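Local coordinates for protein vanadium-dependent haloperoxidase (Zobellia galactanivorans, PDB 4CIT) that probably acts as a vanadate-dependent iodoperoxidase, using hydrogen peroxide to oxidise iodide in a marine bacterium, at residues I34-D46 and R301-Y314. Sequence-based numbering, arbitrary orientation. Where two conformers were deposited one is given.
Sequences INITPEELDASID and RKTNSDFAKTLFAY
Asp-42 holds Arg-301 and Tyr-314 with its two carboxylate oxygens, pinning the first turns of helix 38-55 to the helix pair 288-302 and 307-335, joined by a short turn, in this mainly helical vanadium haloperoxidase. Axes of 38-46 and 307-314 run 34° apart at 9.7 Å. The Tyr-314 hydroxyl donates to the syn lone pair of Asp-42 OD1, at the edge of the ring, over 2.6 Å (OH to OD1). Asp-42 OD2 takes Arg-301 NH1 at 2.8 Å in a salt bridge; OD2 sits 27° out of the guanidinium plane and the N-H...O bond is bent. Bends at chi2 and chi3 fold the arginine so that Pro-38 CB sits over one guanidinium face, 3.3 Å from NH2. Glu-39 OE2 adds charge only, through a long 3.6 Å approach to Arg-301 NE, well out of that plane. Replacing Arg-301 by alanine would probably cost Asp-42 OD2 its salt bridge and open a gap beside Pro-38 CB. Next to this polar group Leu-41 CD2 touches Leu-311 CD1 (3.7 Å), the side chains crossing at about a right angle, and also reaches Tyr-314 CD2, while Ile-45 CD1 meets the same tyrosine ring. Phe-307, its CG trans to its own amide nitrogen, lies beside Ile-36, CE2 3.7 Å from CG2, and turns its edge to Thr-37 O. The turn between the helices carries a Schellman motif at Asn-304 (positive phi) and an N-cap at Asp-306, whose OD1 accepts from Lys-309 N. Arg-301 NH2 reaches beyond that turn to Thr-310 OG1, which lies 3° out of the guanidinium plane and itself donates to Asp-306 O.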
loop_
_atom_site.group_PDB
_atom_site.type_symbol
_atom_site.label_atom_id
_atom_site.label_comp_id
_atom_site.label_asym_id
_atom_site.label_seq_id
_atom_site.Cartn_x
_atom_site.Cartn_y
_atom_site.Cartn_z
ATOM N N ILE A 34 4.420 -31.743 -1.056
ATOM C CA ILE A 34 4.940 -30.446 -1.516
ATOM C C ILE A 34 4.822 -29.526 -0.334
ATOM O O ILE A 34 3.709 -29.353 0.218
ATOM C CB ILE A 34 4.201 -29.901 -2.723
ATOM C CG1 ILE A 34 4.419 -30.810 -3.929
ATOM C CG2 ILE A 34 4.608 -28.435 -3.013
ATOM C CD1 ILE A 34 3.550 -30.546 -5.128
ATOM N N ASN A 35 5.962 -28.983 0.110
ATOM C CA ASN A 35 6.005 -28.115 1.299
ATOM C C ASN A 35 5.959 -26.684 0.820
ATOM O O ASN A 35 6.907 -26.214 0.181
ATOM C CB ASN A 35 7.284 -28.295 2.168
ATOM C CG ASN A 35 7.282 -27.420 3.463
ATOM O OD1 ASN A 35 6.242 -27.198 4.128
ATOM N ND2 ASN A 35 8.462 -26.852 3.781
ATOM N N ILE A 36 4.862 -26.011 1.117
ATOM C CA ILE A 36 4.667 -24.647 0.712
ATOM C C ILE A 36 4.957 -23.846 1.967
ATOM O O ILE A 36 4.487 -24.155 3.036
ATOM C CB ILE A 36 3.213 -24.415 0.286
ATOM C CG1 ILE A 36 2.860 -25.242 -0.910
ATOM C CG2 ILE A 36 3.005 -22.919 -0.039
ATOM C CD1 ILE A 36 3.694 -24.988 -2.134
ATOM N N THR A 37 5.751 -22.800 1.853
ATOM C CA THR A 37 6.045 -21.989 3.035
ATOM C C THR A 37 5.647 -20.507 2.772
ATOM O O THR A 37 5.365 -20.102 1.645
ATOM C CB THR A 37 7.532 -21.987 3.363
ATOM O OG1 THR A 37 8.212 -21.508 2.205
ATOM C CG2 THR A 37 7.980 -23.421 3.847
ATOM N N PRO A 38 5.623 -19.712 3.843
ATOM C CA PRO A 38 5.247 -18.301 3.633
ATOM C C PRO A 38 6.223 -17.609 2.728
ATOM O O PRO A 38 5.852 -16.644 2.003
ATOM C CB PRO A 38 5.348 -17.684 5.039
ATOM C CG PRO A 38 5.521 -18.827 6.009
ATOM C CD PRO A 38 5.737 -20.098 5.267
ATOM N N GLU A 39 7.452 -18.115 2.668
ATOM C CA GLU A 39 8.425 -17.461 1.751
ATOM C C GLU A 39 8.047 -17.551 0.245
ATOM O O GLU A 39 8.505 -16.725 -0.536
ATOM C CB GLU A 39 9.838 -17.909 2.058
ATOM C CG GLU A 39 10.306 -17.459 3.484
ATOM C CD GLU A 39 9.958 -18.343 4.700
ATOM O OE1 GLU A 39 9.127 -19.327 4.705
ATOM O OE2 GLU A 39 10.566 -18.044 5.741
ATOM N N GLU A 40 7.202 -18.530 -0.153
ATOM C CA GLU A 40 6.774 -18.597 -1.488
ATOM C C GLU A 40 5.710 -17.520 -1.791
ATOM O O GLU A 40 5.635 -16.986 -2.900
ATOM C CB GLU A 40 6.282 -20.022 -1.826
ATOM C CG GLU A 40 7.548 -20.863 -2.010
ATOM C CD GLU A 40 7.390 -22.318 -1.781
ATOM O OE1 GLU A 40 6.347 -22.714 -1.211
ATOM O OE2 GLU A 40 8.335 -23.062 -2.150
ATOM N N LEU A 41 4.881 -17.204 -0.797
ATOM C CA LEU A 41 3.995 -16.065 -0.939
ATOM C C LEU A 41 4.845 -14.790 -1.076
ATOM O O LEU A 41 4.585 -13.912 -1.956
ATOM C CB LEU A 41 3.091 -16.030 0.259
ATOM C CG LEU A 41 2.105 -14.870 0.401
ATOM C CD1 LEU A 41 1.165 -14.787 -0.754
ATOM C CD2 LEU A 41 1.323 -14.998 1.725
ATOM N N ASP A 42 5.859 -14.674 -0.205
ATOM C CA ASP A 42 6.733 -13.527 -0.289
ATOM C C ASP A 42 7.399 -13.380 -1.672
ATOM O O ASP A 42 7.624 -12.250 -2.127
ATOM C CB ASP A 42 7.853 -13.565 0.798
ATOM C CG ASP A 42 7.332 -13.376 2.225
ATOM O OD1 ASP A 42 6.202 -12.783 2.383
ATOM O OD2 ASP A 42 8.084 -13.765 3.179
ATOM N N ALA A 43 7.810 -14.499 -2.259
ATOM C CA ALA A 43 8.380 -14.527 -3.602
ATOM C C ALA A 43 7.425 -13.853 -4.621
ATOM O O ALA A 43 7.826 -13.039 -5.440
ATOM C CB ALA A 43 8.754 -15.946 -3.988
ATOM N N SER A 44 6.140 -14.198 -4.595
ATOM C CA SER A 44 5.174 -13.599 -5.470
ATOM C C SER A 44 5.002 -12.099 -5.245
ATOM O O SER A 44 5.050 -11.305 -6.208
ATOM C CB SER A 44 3.811 -14.308 -5.308
ATOM O OG SER A 44 2.813 -13.839 -6.191
ATOM N N ILE A 45 4.954 -11.691 -3.987
ATOM C CA ILE A 45 4.774 -10.280 -3.661
ATOM C C ILE A 45 6.077 -9.499 -4.043
ATOM O O ILE A 45 5.997 -8.413 -4.550
ATOM C CB ILE A 45 4.387 -10.118 -2.157
ATOM C CG1 ILE A 45 3.030 -10.775 -1.870
ATOM C CG2 ILE A 45 4.401 -8.678 -1.735
ATOM C CD1 ILE A 45 2.597 -10.814 -0.456
ATOM N N ASP A 46 7.273 -10.064 -3.810
ATOM C CA ASP A 46 8.526 -9.430 -4.229
ATOM C C ASP A 46 8.597 -9.290 -5.755
ATOM O O ASP A 46 9.019 -8.239 -6.226
ATOM C CB ASP A 46 9.741 -10.287 -3.848
ATOM C CG ASP A 46 10.079 -10.297 -2.325
ATOM O OD1 ASP A 46 9.563 -9.415 -1.583
ATOM O OD2 ASP A 46 10.861 -11.259 -1.890
ATOM N N ARG A 301 8.127 -12.601 9.227
ATOM C CA ARG A 301 9.291 -13.479 9.238
ATOM C C ARG A 301 9.928 -13.484 10.634
ATOM O O ARG A 301 10.276 -14.577 11.188
ATOM C CB ARG A 301 10.291 -13.092 8.160
ATOM C CG ARG A 301 9.765 -13.250 6.744
ATOM C CD ARG A 301 9.569 -14.720 6.273
ATOM N NE ARG A 301 8.457 -15.349 6.967
ATOM C CZ ARG A 301 7.171 -15.027 6.708
ATOM N NH1 ARG A 301 6.809 -14.133 5.675
ATOM N NH2 ARG A 301 6.263 -15.596 7.446
ATOM N N LYS A 302 10.012 -12.304 11.272
ATOM C CA LYS A 302 10.653 -12.126 12.625
ATOM C C LYS A 302 9.913 -12.916 13.735
ATOM O O LYS A 302 10.539 -13.380 14.664
ATOM C CB LYS A 302 10.737 -10.637 13.018
ATOM C CG LYS A 302 11.510 -10.332 14.296
ATOM C CD LYS A 302 11.703 -8.809 14.543
ATOM C CE LYS A 302 12.352 -8.532 15.907
ATOM N NZ LYS A 302 11.372 -8.125 16.999
ATOM N N THR A 303 8.629 -13.151 13.540
ATOM C CA THR A 303 7.756 -13.884 14.430
ATOM C C THR A 303 7.593 -15.361 14.052
ATOM O O THR A 303 6.816 -16.061 14.686
ATOM C CB THR A 303 6.410 -13.187 14.560
ATOM O OG1 THR A 303 5.778 -13.013 13.264
ATOM C CG2 THR A 303 6.514 -11.887 15.287
ATOM N N ASN A 304 8.277 -15.779 12.998
ATOM C CA ASN A 304 8.140 -17.146 12.439
ATOM C C ASN A 304 6.725 -17.481 12.184
ATOM O O ASN A 304 6.279 -18.595 12.482
ATOM C CB ASN A 304 8.740 -18.170 13.427
ATOM C CG ASN A 304 10.211 -17.929 13.639
ATOM O OD1 ASN A 304 10.691 -17.793 14.782
ATOM N ND2 ASN A 304 10.937 -17.797 12.542
ATOM N N SER A 305 5.947 -16.530 11.655
ATOM C CA SER A 305 4.520 -16.757 11.448
ATOM C C SER A 305 4.335 -17.785 10.332
ATOM O O SER A 305 5.064 -17.754 9.303
ATOM C CB SER A 305 3.881 -15.449 10.972
ATOM O OG SER A 305 3.940 -14.479 12.030
ATOM N N ASP A 306 3.395 -18.704 10.580
ATOM C CA ASP A 306 3.143 -19.756 9.618
ATOM C C ASP A 306 2.394 -19.207 8.337
ATOM O O ASP A 306 2.116 -18.015 8.224
ATOM C CB ASP A 306 2.481 -20.982 10.265
ATOM C CG ASP A 306 1.061 -20.754 10.684
ATOM O OD1 ASP A 306 0.428 -19.750 10.300
ATOM O OD2 ASP A 306 0.518 -21.623 11.461
ATOM N N PHE A 307 2.139 -20.057 7.370
ATOM C CA PHE A 307 1.541 -19.616 6.117
ATOM C C PHE A 307 0.257 -18.858 6.357
ATOM O O PHE A 307 0.014 -17.776 5.766
ATOM C CB PHE A 307 1.277 -20.816 5.219
ATOM C CG PHE A 307 0.851 -20.413 3.832
ATOM C CD1 PHE A 307 -0.526 -20.233 3.499
ATOM C CD2 PHE A 307 1.790 -20.226 2.815
ATOM C CE1 PHE A 307 -0.914 -19.916 2.226
ATOM C CE2 PHE A 307 1.390 -19.934 1.522
ATOM C CZ PHE A 307 0.061 -19.681 1.240
ATOM N N ALA A 308 -0.671 -19.449 7.117
ATOM C CA ALA A 308 -1.963 -18.837 7.380
ATOM C C ALA A 308 -1.896 -17.530 8.146
ATOM O O ALA A 308 -2.605 -16.594 7.766
ATOM C CB ALA A 308 -2.939 -19.791 8.055
ATOM N N LYS A 309 -1.047 -17.444 9.164
ATOM C CA LYS A 309 -0.902 -16.224 9.960
ATOM C C LYS A 309 -0.258 -15.122 9.091
ATOM O O LYS A 309 -0.680 -13.987 9.120
ATOM C CB LYS A 309 -0.061 -16.482 11.172
ATOM C CG LYS A 309 0.309 -15.284 12.025
ATOM C CD LYS A 309 -0.863 -14.598 12.580
ATOM C CE LYS A 309 -0.388 -13.536 13.615
ATOM N NZ LYS A 309 0.276 -14.101 14.839
ATOM N N THR A 310 0.699 -15.517 8.319
ATOM C CA THR A 310 1.342 -14.555 7.351
ATOM C C THR A 310 0.296 -13.969 6.412
ATOM O O THR A 310 0.240 -12.756 6.189
ATOM C CB THR A 310 2.468 -15.216 6.561
ATOM O OG1 THR A 310 3.465 -15.613 7.462
ATOM C CG2 THR A 310 3.114 -14.245 5.522
ATOM N N LEU A 311 -0.507 -14.828 5.765
ATOM C CA LEU A 311 -1.570 -14.361 4.874
ATOM C C LEU A 311 -2.613 -13.537 5.467
ATOM O O LEU A 311 -3.022 -12.539 4.924
ATOM C CB LEU A 311 -2.142 -15.560 4.153
ATOM C CG LEU A 311 -2.898 -15.390 2.912
ATOM C CD1 LEU A 311 -2.270 -14.382 1.926
ATOM C CD2 LEU A 311 -3.053 -16.799 2.313
ATOM N N PHE A 312 -3.062 -13.899 6.670
ATOM C CA PHE A 312 -3.901 -13.082 7.470
ATOM C C PHE A 312 -3.340 -11.677 7.634
ATOM O O PHE A 312 -4.050 -10.703 7.388
ATOM C CB PHE A 312 -4.040 -13.777 8.799
ATOM C CG PHE A 312 -4.601 -12.965 9.905
ATOM C CD1 PHE A 312 -5.925 -12.745 10.023
ATOM C CD2 PHE A 312 -3.768 -12.543 10.926
ATOM C CE1 PHE A 312 -6.434 -12.012 11.107
ATOM C CE2 PHE A 312 -4.268 -11.890 12.027
ATOM C CZ PHE A 312 -5.583 -11.571 12.106
ATOM N N ALA A 313 -2.122 -11.570 8.023
ATOM C CA ALA A 313 -1.561 -10.302 8.244
ATOM C C ALA A 313 -1.456 -9.439 6.942
ATOM O O ALA A 313 -1.812 -8.210 6.897
ATOM C CB ALA A 313 -0.220 -10.421 8.887
ATOM N N TYR A 314 -0.959 -10.089 5.871
ATOM C CA TYR A 314 -0.826 -9.375 4.615
ATOM C C TYR A 314 -2.179 -8.937 4.052
ATOM O O TYR A 314 -2.316 -7.880 3.439
ATOM C CB TYR A 314 -0.103 -10.188 3.539
ATOM C CG TYR A 314 1.271 -10.607 3.829
ATOM C CD1 TYR A 314 1.960 -10.158 4.910
ATOM C CD2 TYR A 314 1.936 -11.425 2.953
ATOM C CE1 TYR A 314 3.291 -10.548 5.126
ATOM C CE2 TYR A 314 3.270 -11.800 3.127
ATOM C CZ TYR A 314 3.924 -11.376 4.267
ATOM O OH TYR A 314 5.210 -11.821 4.551
#